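Neuraminidase (PDB 5MUL) is a beta-propeller glycoside hydrolase, probably a rhamnosidase despite its name, that binds beta-D-glucuronic acid in a pocket of the propeller. Local coordinates at residues P295-V300 / I329-P334; I299-G304 / A362-G367; E342-F347 / E389-Q394. All coordinates share one frame; numbering follows the deposited sequence.

Along the chain, strand 296-302 supplies the first half of both contact 1 and contact 2, which share Ile299 and Val300. Contact 1 closes first, at 329-334, where the loop leading from strand 307-311 to strand 335-339 turns back onto the earlier blade. Strand 342-347 then opens contact 3, but before this closes, the loop 362-367 returns to 299-304 and closes contact 2, so contacts 2 and 3 cross while contacts 1 and 3 follow in series. Helix 388-394 completes contact 3. Together contacts 1 and 2 join two successive blades of the propeller, and contact 3 ties the second of them to the helix that binds glucuronate.

Contact 1 of 3, residues P295-V300 / I329-P334; sequences PQYRIV and IPVARP
Tyr297 reaches from strand 296-302 to the loop 329-334 and overlaps Val331, Ala332 and Pro334. Its hydroxyl does the polar work: OH donates to Ala332 O at 2.7 Å. That oxygen lies at the edge of the phenol ring, near its plane. The donor sits in the carbonyl plane, on a lone pair, with a C=O...OH angle of 130°, so direction as well as length favours the bond.

Carbon contacts flank it. Val331 comes from the opposite direction, its CB 3.9 Å from Tyr297 CZ, while the proline ring of Pro334 meets the phenol obliquely, its CB 4.0 Å from Tyr297 CE1. Because CG stands beside the backbone N (chi1 -78°), the ring is sent towards the loop, where it also meets the ring of Phe347 from the next blade. A tyrosine suits the place: its ring fills the space between strand and loop, and its hydroxyl satisfies a backbone carbonyl. Ala332 contributes chiefly through that carbonyl.

All four touching residues are buried. The chemistry therefore implies that a directed hydrogen bond with apolar contacts beside it helps hold a linker without regular secondary structure against the blade it leaves, along with bonds such as Arg333 N to Glu383.

Contact 2 of 3, residues I299-G304 / A362-G367; sequences IVWNDG and ADVANG
The backbones stay apart: CA of Ile299 and CA of Val364, the nearest pair, are 8.5 Å from each other, and no hydrogen bond crosses between the segments. Strand 296-302 ends in an Asx turn, Asn302 OD1 accepting from Gly304 N, and the positive phi of Gly304 suits a residue without a CB. The facing loop 362-367 is also wound by an Asx turn, in which Asp363 OD1 takes the N-H of Ala365 at 3.0 Å. Asp363 O receives two further N-H groups, those of Asn366 and Gly367, which tightens the curl and presents Val364 at its front.

Val364 lies over one face of the Trp301 indole. Its CG2 stands 3.7 Å from the centroid of the six-membered ring and only 10° off the normal, a clear CH-pi contact. Ile299 CG2 meets the same methyl, Val364 CG2, at 3.9 Å. CG1 of Val364 sits over the same indole nearer its rim, 3.7 Å from Trp301 CE2, so the forked valine spans both rings. Trp301 CG lies between its own backbone N and carbonyl carbon (chi1 77°), which brings the ring plane up against both methyls. Ala365 adds its CA, 4.1 Å from Trp301 CZ2. With an alanine here in place of Trp301, the methyls of Val364 would probably lose the flat surface they rest on, and a gap would open between strand and loop.

The rings of Tyr282 and His308 also meet Trp301, and Arg310 on strand 307-311 holds the loop through Val364 O and Gly367 O. The contact joins two successive four-stranded antiparallel sheets, as neighbouring blades of a beta-propeller are joined; here Trp301 of one blade meets the loop between strands 357-361 and 370-373 of the next.

Contact 3 of 3, residues E342-F347 / E389-Q394; sequences EIFYIF and ELWKKQ. With BDP (beta-D-glucopyranuronic acid), chain B.
The ring of Phe344 and the six-membered ring of Trp391 meet obliquely, their planes at 63° and their centroids 5.8 Å apart. The touch is narrow: Trp391 CH2 approaches Phe344 CE1 at 4.0 Å, and the two side chains cross at about a right angle. Phe344 also stacks on His360, while Trp391 NE1 donates to Val338 O, a bond that satisfies the buried N-H and fixes the rotation of the indole. Tryptophan suits this place because it is long enough to bridge helix and sheet and has a polar edge for the backbone there. Its CG, anti to the backbone N (chi1 -178°), carries the ring towards the strand.

A different side of the same helix meets the sugar. Glu389 OE1 accepts a hydrogen bond from O3 of the glucuronate at 2.7 Å. Its chain bends at chi2 (-54°), which leaves OE2 to receive Lys392 NZ through its syn lone pair, a salt bridge of 2.8 Å. Lys392 stretches out beyond CG, and its NZ gives a bond to O2 of the sugar, also 2.8 Å, and another to Val202 O. Glutamate and lysine thus position each other while each grips a neighbouring hydroxyl. Lys393 comes alongside, its CE 3.6 Å from O4 of the ligand. Gly152 N and Asp203 O hold the sugar from other parts of the propeller.

In the fold, strand 342-347 runs antiparallel between strands 335-339 and 357-361. Val337 of the first of these, together with Thr427, packs on both aromatic rings, so helix 388-394 docks on the blade through Trp391 while its glucuronate-binding residues point elsewhere.

Contact 1 of 3, residues P295-V300 / I329-P334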
loop_
_atom_site.group_PDB
_atom_site.type_symbol
_atom_site.label_atom_id
_atom_site.label_comp_id
_atom_site.label_asym_id
_atom_site.label_seq_id
_atom_site.Cartn_x
_atom_site.Cartn_y
_atom_site.Cartn_z
ATOM N N PRO A 295 -15.762 -7.460 -14.458
ATOM C CA PRO A 295 -14.402 -7.025 -14.076
ATOM C C PRO A 295 -13.540 -8.201 -13.585
ATOM O O PRO A 295 -14.077 -9.135 -12.948
ATOM C CB PRO A 295 -14.662 -6.030 -12.951
ATOM C CG PRO A 295 -16.107 -5.685 -13.046
ATOM C CD PRO A 295 -16.776 -6.906 -13.563
ATOM N N GLN A 296 -12.249 -8.160 -13.923
ATOM C CA GLN A 296 -11.296 -9.222 -13.563
ATOM C C GLN A 296 -10.085 -8.629 -12.877
ATOM O O GLN A 296 -9.649 -7.538 -13.213
ATOM C CB GLN A 296 -10.822 -9.955 -14.796
ATOM C CG GLN A 296 -11.958 -10.588 -15.622
ATOM C CD GLN A 296 -12.570 -11.835 -14.998
ATOM O OE1 GLN A 296 -12.071 -12.402 -14.005
ATOM N NE2 GLN A 296 -13.675 -12.284 -15.598
ATOM N N TYR A 297 -9.559 -9.360 -11.911
ATOM C CA TYR A 297 -8.263 -9.017 -11.319
ATOM C C TYR A 297 -7.179 -9.119 -12.334
ATOM O O TYR A 297 -7.184 -10.010 -13.195
ATOM C CB TYR A 297 -7.974 -9.939 -10.143
ATOM C CG TYR A 297 -8.696 -9.606 -8.879
ATOM C CD1 TYR A 297 -8.322 -8.482 -8.126
ATOM C CD2 TYR A 297 -9.719 -10.398 -8.376
ATOM C CE1 TYR A 297 -8.932 -8.183 -6.942
ATOM C CE2 TYR A 297 -10.335 -10.104 -7.184
ATOM C CZ TYR A 297 -9.944 -8.993 -6.460
ATOM O OH TYR A 297 -10.534 -8.727 -5.251
ATOM N N ARG A 298 -6.216 -8.219 -12.249
ATOM C CA ARG A 298 -5.136 -8.135 -13.191
ATOM C C ARG A 298 -3.805 -7.972 -12.470
ATOM O O ARG A 298 -3.748 -7.399 -11.367
ATOM C CB ARG A 298 -5.278 -6.883 -14.090
ATOM C CG ARG A 298 -6.658 -6.589 -14.655
ATOM C CD ARG A 298 -6.935 -7.419 -15.858
ATOM N NE ARG A 298 -8.310 -7.232 -16.322
ATOM C CZ ARG A 298 -8.723 -7.451 -17.571
ATOM N NH1 ARG A 298 -7.852 -7.795 -18.518
ATOM N NH2 ARG A 298 -10.006 -7.275 -17.869
ATOM N N ILE A 299 -2.756 -8.404 -13.138
ATOM C CA ILE A 299 -1.388 -8.125 -12.765
ATOM C C ILE A 299 -0.755 -7.417 -13.968
ATOM O O ILE A 299 -0.918 -7.876 -15.113
ATOM C CB ILE A 299 -0.657 -9.412 -12.315
ATOM C CG1 ILE A 299 0.745 -9.087 -11.822
ATOM C CG2 ILE A 299 -0.629 -10.492 -13.402
ATOM C CD1 ILE A 299 0.750 -8.461 -10.446
ATOM N N VAL A 300 -0.087 -6.306 -13.730
ATOM C CA VAL A 300 0.568 -5.509 -14.767
ATOM C C VAL A 300 2.030 -5.435 -14.399
ATOM O O VAL A 300 2.351 -5.084 -13.264
ATOM C CB VAL A 300 -0.041 -4.089 -14.851
ATOM C CG1 VAL A 300 0.709 -3.233 -15.859
ATOM C CG2 VAL A 300 -1.515 -4.158 -15.181
ATOM N N ILE A 329 -18.369 -2.729 -2.621
ATOM C CA ILE A 329 -17.830 -3.342 -3.838
ATOM C C ILE A 329 -17.581 -4.829 -3.528
ATOM O O ILE A 329 -16.973 -5.145 -2.505
ATOM C CB ILE A 329 -16.509 -2.682 -4.320
ATOM C CG1 ILE A 329 -16.675 -1.152 -4.529
ATOM C CG2 ILE A 329 -16.034 -3.304 -5.623
ATOM C CD1 ILE A 329 -15.336 -0.439 -4.724
ATOM N N PRO A 330 -18.029 -5.736 -4.411
ATOM C CA PRO A 330 -18.006 -7.181 -4.094
ATOM C C PRO A 330 -16.623 -7.842 -4.131
ATOM O O PRO A 330 -16.511 -9.047 -3.821
ATOM C CB PRO A 330 -18.937 -7.792 -5.145
ATOM C CG PRO A 330 -19.056 -6.787 -6.231
ATOM C CD PRO A 330 -18.825 -5.448 -5.621
ATOM N N VAL A 331 -15.604 -7.093 -4.543
ATOM C CA VAL A 331 -14.213 -7.536 -4.521
ATOM C C VAL A 331 -13.344 -6.494 -3.840
ATOM O O VAL A 331 -13.699 -5.312 -3.794
ATOM C CB VAL A 331 -13.668 -7.835 -5.917
ATOM C CG1 VAL A 331 -14.611 -8.759 -6.654
ATOM C CG2 VAL A 331 -13.431 -6.576 -6.741
ATOM N N ALA A 332 -12.209 -6.951 -3.298
ATOM C CA ALA A 332 -11.271 -6.065 -2.585
ATOM C C ALA A 332 -10.165 -5.580 -3.515
ATOM O O ALA A 332 -9.820 -6.230 -4.493
ATOM C CB ALA A 332 -10.629 -6.812 -1.415
ATOM N N ARG A 333 -9.564 -4.469 -3.122
ATOM C CA ARG A 333 -8.336 -4.034 -3.765
ATOM C C ARG A 333 -7.238 -5.056 -3.390
ATOM O O ARG A 333 -7.148 -5.446 -2.217
ATOM C CB ARG A 333 -7.949 -2.654 -3.255
ATOM C CG ARG A 333 -8.889 -1.523 -3.722
ATOM C CD ARG A 333 -8.819 -0.328 -2.747
ATOM N NE ARG A 333 -9.224 0.963 -3.322
ATOM C CZ ARG A 333 -10.436 1.515 -3.215
ATOM N NH1 ARG A 333 -10.683 2.681 -3.814
ATOM N NH2 ARG A 333 -11.428 0.914 -2.543
ATOM N N PRO A 334 -6.457 -5.517 -4.347
ATOM C CA PRO A 334 -5.519 -6.607 -4.122
ATOM C C PRO A 334 -4.180 -6.177 -3.568
ATOM O O PRO A 334 -3.790 -4.990 -3.689
ATOM C CB PRO A 334 -5.349 -7.193 -5.492
ATOM C CG PRO A 334 -5.471 -5.997 -6.414
ATOM C CD PRO A 334 -6.527 -5.160 -5.771
#

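Contact 2 of 3, residues I299-G304 / A362-G367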
loop_
_atom_site.group_PDB
_atom_site.type_symbol
_atom_site.label_atom_id
_atom_site.label_comp_id
_atom_site.label_asym_id
_atom_site.label_seq_id
_atom_site.Cartn_x
_atom_site.Cartn_y
_atom_site.Cartn_z
ATOM N N ILE A 299 -2.756 -8.404 -13.138
ATOM C CA ILE A 299 -1.388 -8.125 -12.765
ATOM C C ILE A 299 -0.755 -7.417 -13.968
ATOM O O ILE A 299 -0.918 -7.876 -15.113
ATOM C CB ILE A 299 -0.657 -9.412 -12.315
ATOM C CG1 ILE A 299 0.745 -9.087 -11.822
ATOM C CG2 ILE A 299 -0.629 -10.492 -13.402
ATOM C CD1 ILE A 299 0.750 -8.461 -10.446
ATOM N N VAL A 300 -0.087 -6.306 -13.730
ATOM C CA VAL A 300 0.568 -5.509 -14.767
ATOM C C VAL A 300 2.030 -5.435 -14.399
ATOM O O VAL A 300 2.351 -5.084 -13.264
ATOM C CB VAL A 300 -0.041 -4.089 -14.851
ATOM C CG1 VAL A 300 0.709 -3.233 -15.859
ATOM C CG2 VAL A 300 -1.515 -4.158 -15.181
ATOM N N TRP A 301 2.945 -5.788 -15.272
ATOM C CA TRP A 301 4.336 -5.796 -14.913
ATOM C C TRP A 301 5.223 -5.451 -16.074
ATOM O O TRP A 301 4.805 -5.570 -17.250
ATOM C CB TRP A 301 4.759 -7.154 -14.297
ATOM C CG TRP A 301 4.976 -8.299 -15.288
ATOM C CD1 TRP A 301 6.173 -8.784 -15.727
ATOM C CD2 TRP A 301 3.957 -9.098 -15.924
ATOM N NE1 TRP A 301 5.955 -9.832 -16.610
ATOM C CE2 TRP A 301 4.609 -10.046 -16.730
ATOM C CE3 TRP A 301 2.560 -9.116 -15.869
ATOM C CZ2 TRP A 301 3.886 -10.992 -17.512
ATOM C CZ3 TRP A 301 1.848 -10.037 -16.641
ATOM C CH2 TRP A 301 2.514 -10.962 -17.449
ATOM N N ASN A 302 6.421 -4.998 -15.757
ATOM C CA ASN A 302 7.405 -4.653 -16.768
ATOM C C ASN A 302 8.596 -5.566 -16.524
ATOM O O ASN A 302 9.089 -5.667 -15.405
ATOM C CB ASN A 302 7.801 -3.174 -16.700
ATOM C CG ASN A 302 8.720 -2.762 -17.845
ATOM O OD1 ASN A 302 9.923 -2.967 -17.773
ATOM N ND2 ASN A 302 8.157 -2.186 -18.883
ATOM N N ASP A 303 9.052 -6.231 -17.582
ATOM C CA ASP A 303 10.143 -7.216 -17.470
ATOM C C ASP A 303 11.524 -6.657 -17.814
ATOM O O ASP A 303 12.479 -7.425 -17.930
ATOM C CB ASP A 303 9.832 -8.441 -18.356
ATOM C CG ASP A 303 9.690 -8.095 -19.841
ATOM O OD1 ASP A 303 10.049 -6.982 -20.290
ATOM O OD2 ASP A 303 9.174 -8.962 -20.571
ATOM N N GLY A 304 11.624 -5.339 -17.977
ATOM C CA GLY A 304 12.857 -4.683 -18.429
ATOM C C GLY A 304 12.781 -4.253 -19.886
ATOM O O GLY A 304 13.522 -3.367 -20.302
ATOM N N ALA A 362 3.770 -19.792 -10.275
ATOM C CA ALA A 362 5.214 -19.949 -10.215
ATOM C C ALA A 362 5.981 -18.980 -11.104
ATOM O O ALA A 362 7.174 -18.715 -10.900
ATOM C CB ALA A 362 5.591 -21.385 -10.597
ATOM N N ASP A 363 5.321 -18.485 -12.145
ATOM C CA ASP A 363 5.962 -17.582 -13.075
ATOM C C ASP A 363 4.877 -16.821 -13.797
ATOM O O ASP A 363 4.069 -17.403 -14.531
ATOM C CB ASP A 363 6.836 -18.370 -14.061
ATOM C CG ASP A 363 7.668 -17.485 -14.953
ATOM O OD1 ASP A 363 7.316 -16.309 -15.200
ATOM O OD2 ASP A 363 8.693 -17.990 -15.468
ATOM N N VAL A 364 4.837 -15.518 -13.559
ATOM C CA VAL A 364 3.802 -14.659 -14.105
ATOM C C VAL A 364 3.742 -14.721 -15.637
ATOM O O VAL A 364 2.662 -14.635 -16.188
ATOM C CB VAL A 364 3.952 -13.205 -13.595
ATOM C CG1 VAL A 364 5.228 -12.551 -14.081
ATOM C CG2 VAL A 364 2.705 -12.377 -13.924
ATOM N N ALA A 365 4.890 -14.909 -16.280
ATOM C CA ALA A 365 4.947 -14.962 -17.752
ATOM C C ALA A 365 4.308 -16.218 -18.337
ATOM O O ALA A 365 3.690 -16.144 -19.407
ATOM C CB ALA A 365 6.373 -14.835 -18.234
ATOM N N ASN A 366 4.447 -17.358 -17.671
ATOM C CA ASN A 366 4.007 -18.633 -18.293
ATOM C C ASN A 366 3.177 -19.601 -17.462
ATOM O O ASN A 366 2.507 -20.464 -18.040
ATOM C CB ASN A 366 5.215 -19.360 -18.885
ATOM C CG ASN A 366 6.325 -19.548 -17.890
ATOM O OD1 ASN A 366 6.117 -20.127 -16.828
ATOM N ND2 ASN A 366 7.512 -19.046 -18.220
ATOM N N GLY A 367 3.188 -19.472 -16.137
ATOM C CA GLY A 367 2.568 -20.466 -15.274
ATOM C C GLY A 367 1.095 -20.251 -15.027
ATOM O O GLY A 367 0.611 -19.112 -15.027
#

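Contact 3 of 3, residues E342-F347 / E389-Q394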
loop_
_atom_site.group_PDB
_atom_site.type_symbol
_atom_site.label_atom_id
_atom_site.label_comp_id
_atom_site.label_asym_id
_atom_site.label_seq_id
_atom_site.Cartn_x
_atom_site.Cartn_y
_atom_site.Cartn_z
ATOM N N GLU A 342 7.565 -15.269 -9.480
ATOM C CA GLU A 342 6.543 -16.004 -8.758
ATOM C C GLU A 342 5.697 -14.969 -7.981
ATOM O O GLU A 342 6.269 -14.091 -7.328
ATOM C CB GLU A 342 7.185 -17.004 -7.783
ATOM C CG GLU A 342 6.225 -17.799 -6.934
ATOM C CD GLU A 342 6.897 -18.846 -6.034
ATOM O OE1 GLU A 342 8.057 -18.667 -5.635
ATOM O OE2 GLU A 342 6.234 -19.838 -5.693
ATOM N N ILE A 343 4.389 -15.089 -8.074
ATOM C CA ILE A 343 3.484 -14.100 -7.480
ATOM C C ILE A 343 2.541 -14.767 -6.514
ATOM O O ILE A 343 1.961 -15.812 -6.795
ATOM C CB ILE A 343 2.575 -13.456 -8.544
ATOM C CG1 ILE A 343 3.346 -13.087 -9.799
ATOM C CG2 ILE A 343 1.795 -12.287 -7.942
ATOM C CD1 ILE A 343 4.402 -12.067 -9.620
ATOM N N PHE A 344 2.330 -14.118 -5.357
ATOM C CA PHE A 344 1.264 -14.454 -4.440
ATOM C C PHE A 344 0.336 -13.247 -4.423
ATOM O O PHE A 344 0.780 -12.145 -4.045
ATOM C CB PHE A 344 1.872 -14.732 -3.064
ATOM C CG PHE A 344 2.863 -15.866 -3.064
ATOM C CD1 PHE A 344 4.179 -15.623 -3.324
ATOM C CD2 PHE A 344 2.451 -17.168 -2.829
ATOM C CE1 PHE A 344 5.122 -16.666 -3.368
ATOM C CE2 PHE A 344 3.393 -18.211 -2.844
ATOM C CZ PHE A 344 4.695 -17.946 -3.114
ATOM N N TYR A 345 -0.891 -13.420 -4.877
ATOM C CA TYR A 345 -1.806 -12.315 -5.164
ATOM C C TYR A 345 -2.980 -12.465 -4.218
ATOM O O TYR A 345 -3.713 -13.444 -4.314
ATOM C CB TYR A 345 -2.192 -12.440 -6.640
ATOM C CG TYR A 345 -2.951 -11.287 -7.256
ATOM C CD1 TYR A 345 -4.289 -11.075 -6.982
ATOM C CD2 TYR A 345 -2.333 -10.453 -8.174
ATOM C CE1 TYR A 345 -5.009 -10.021 -7.587
ATOM C CE2 TYR A 345 -3.034 -9.435 -8.798
ATOM C CZ TYR A 345 -4.359 -9.221 -8.481
ATOM O OH TYR A 345 -5.095 -8.208 -9.082
ATOM N N ILE A 346 -3.137 -11.539 -3.263
ATOM C CA ILE A 346 -4.097 -11.697 -2.184
ATOM C C ILE A 346 -5.309 -10.849 -2.480
ATOM O O ILE A 346 -5.173 -9.670 -2.819
ATOM C CB ILE A 346 -3.475 -11.292 -0.819
ATOM C CG1 ILE A 346 -2.133 -12.016 -0.592
ATOM C CG2 ILE A 346 -4.461 -11.545 0.291
ATOM C CD1 ILE A 346 -2.229 -13.521 -0.613
ATOM N N PHE A 347 -6.486 -11.417 -2.343
ATOM C CA PHE A 347 -7.719 -10.739 -2.671
ATOM C C PHE A 347 -8.878 -11.261 -1.841
ATOM O O PHE A 347 -8.698 -12.126 -0.941
ATOM C CB PHE A 347 -8.005 -10.867 -4.177
ATOM C CG PHE A 347 -8.324 -12.265 -4.639
ATOM C CD1 PHE A 347 -7.330 -13.223 -4.833
ATOM C CD2 PHE A 347 -9.636 -12.603 -4.934
ATOM C CE1 PHE A 347 -7.646 -14.512 -5.280
ATOM C CE2 PHE A 347 -9.957 -13.889 -5.355
ATOM C CZ PHE A 347 -8.974 -14.822 -5.566
ATOM N N GLU A 389 7.874 -5.304 4.987
ATOM C CA GLU A 389 9.247 -5.503 5.335
ATOM C C GLU A 389 9.558 -6.954 5.657
ATOM O O GLU A 389 10.634 -7.454 5.335
ATOM C CB GLU A 389 9.642 -4.552 6.461
ATOM C CG GLU A 389 9.459 -3.093 6.054
ATOM C CD GLU A 389 10.209 -2.796 4.765
ATOM O OE1 GLU A 389 11.434 -2.918 4.803
ATOM O OE2 GLU A 389 9.550 -2.467 3.737
ATOM N N LEU A 390 8.609 -7.634 6.310
ATOM C CA LEU A 390 8.802 -9.038 6.597
ATOM C C LEU A 390 9.000 -9.838 5.306
ATOM O O LEU A 390 9.855 -10.745 5.260
ATOM C CB LEU A 390 7.646 -9.578 7.421
ATOM C CG LEU A 390 7.827 -11.042 7.846
ATOM C CD1 LEU A 390 9.006 -11.263 8.788
ATOM C CD2 LEU A 390 6.533 -11.530 8.458
ATOM N N TRP A 391 8.243 -9.537 4.248
ATOM C CA TRP A 391 8.433 -10.218 2.970
ATOM C C TRP A 391 9.794 -9.911 2.375
ATOM O O TRP A 391 10.544 -10.817 1.975
ATOM C CB TRP A 391 7.356 -9.836 1.945
ATOM C CG TRP A 391 7.565 -10.587 0.669
ATOM C CD1 TRP A 391 8.133 -10.113 -0.478
ATOM C CD2 TRP A 391 7.316 -11.982 0.452
ATOM N NE1 TRP A 391 8.194 -11.122 -1.412
ATOM C CE2 TRP A 391 7.742 -12.282 -0.854
ATOM C CE3 TRP A 391 6.788 -13.015 1.253
ATOM C CZ2 TRP A 391 7.580 -13.539 -1.402
ATOM C CZ3 TRP A 391 6.624 -14.265 0.708
ATOM C CH2 TRP A 391 7.049 -14.527 -0.595
ATOM N N LYS A 392 10.183 -8.644 2.383
ATOM C CA LYS A 392 11.496 -8.311 1.802
ATOM C C LYS A 392 12.655 -8.968 2.532
ATOM O O LYS A 392 13.622 -9.395 1.903
ATOM C CB LYS A 392 11.748 -6.834 1.875
ATOM C CG LYS A 392 10.864 -6.018 0.997
ATOM C CD LYS A 392 11.146 -4.581 1.383
ATOM C CE LYS A 392 10.233 -3.630 0.731
ATOM N NZ LYS A 392 10.651 -2.242 1.148
ATOM N N LYS A 393 12.588 -8.993 3.862
ATOM C CA LYS A 393 13.715 -9.453 4.685
ATOM C C LYS A 393 13.730 -10.946 4.885
ATOM O O LYS A 393 14.824 -11.522 4.955
ATOM C CB LYS A 393 13.734 -8.757 6.054
ATOM C CG LYS A 393 14.004 -7.263 6.012
ATOM C CD LYS A 393 15.337 -6.895 5.370
ATOM C CE LYS A 393 15.611 -5.395 5.507
ATOM N NZ LYS A 393 17.034 -5.069 5.209
ATOM N N GLN A 394 12.564 -11.586 5.000
ATOM C CA GLN A 394 12.484 -13.013 5.388
ATOM C C GLN A 394 11.658 -13.888 4.453
ATOM O O GLN A 394 11.534 -15.101 4.659
ATOM C CB GLN A 394 11.933 -13.118 6.819
ATOM C CG GLN A 394 12.727 -12.334 7.862
ATOM C CD GLN A 394 12.432 -12.699 9.306
ATOM O OE1 GLN A 394 12.088 -13.832 9.615
ATOM N NE2 GLN A 394 12.566 -11.725 10.195
HETATM C C1 BDP B . 15.244 -0.120 1.599
HETATM C C2 BDP B . 14.534 -1.465 1.619
HETATM C C3 BDP B . 14.140 -1.777 3.062
HETATM C C4 BDP B . 15.348 -1.622 3.999
HETATM C C5 BDP B . 15.961 -0.245 3.866
HETATM C C6 BDP B . 17.143 -0.060 4.777
HETATM O O2 BDP B . 13.344 -1.453 0.811
HETATM O O3 BDP B . 13.579 -3.084 3.127
HETATM O O4 BDP B . 14.920 -1.820 5.343
HETATM O O5 BDP B . 16.370 -0.119 2.509
HETATM O O6A BDP B . 18.233 -0.579 4.451
HETATM O O1 BDP B . 15.732 0.115 0.278
HETATM O O6B BDP B . 16.996 0.604 5.824
#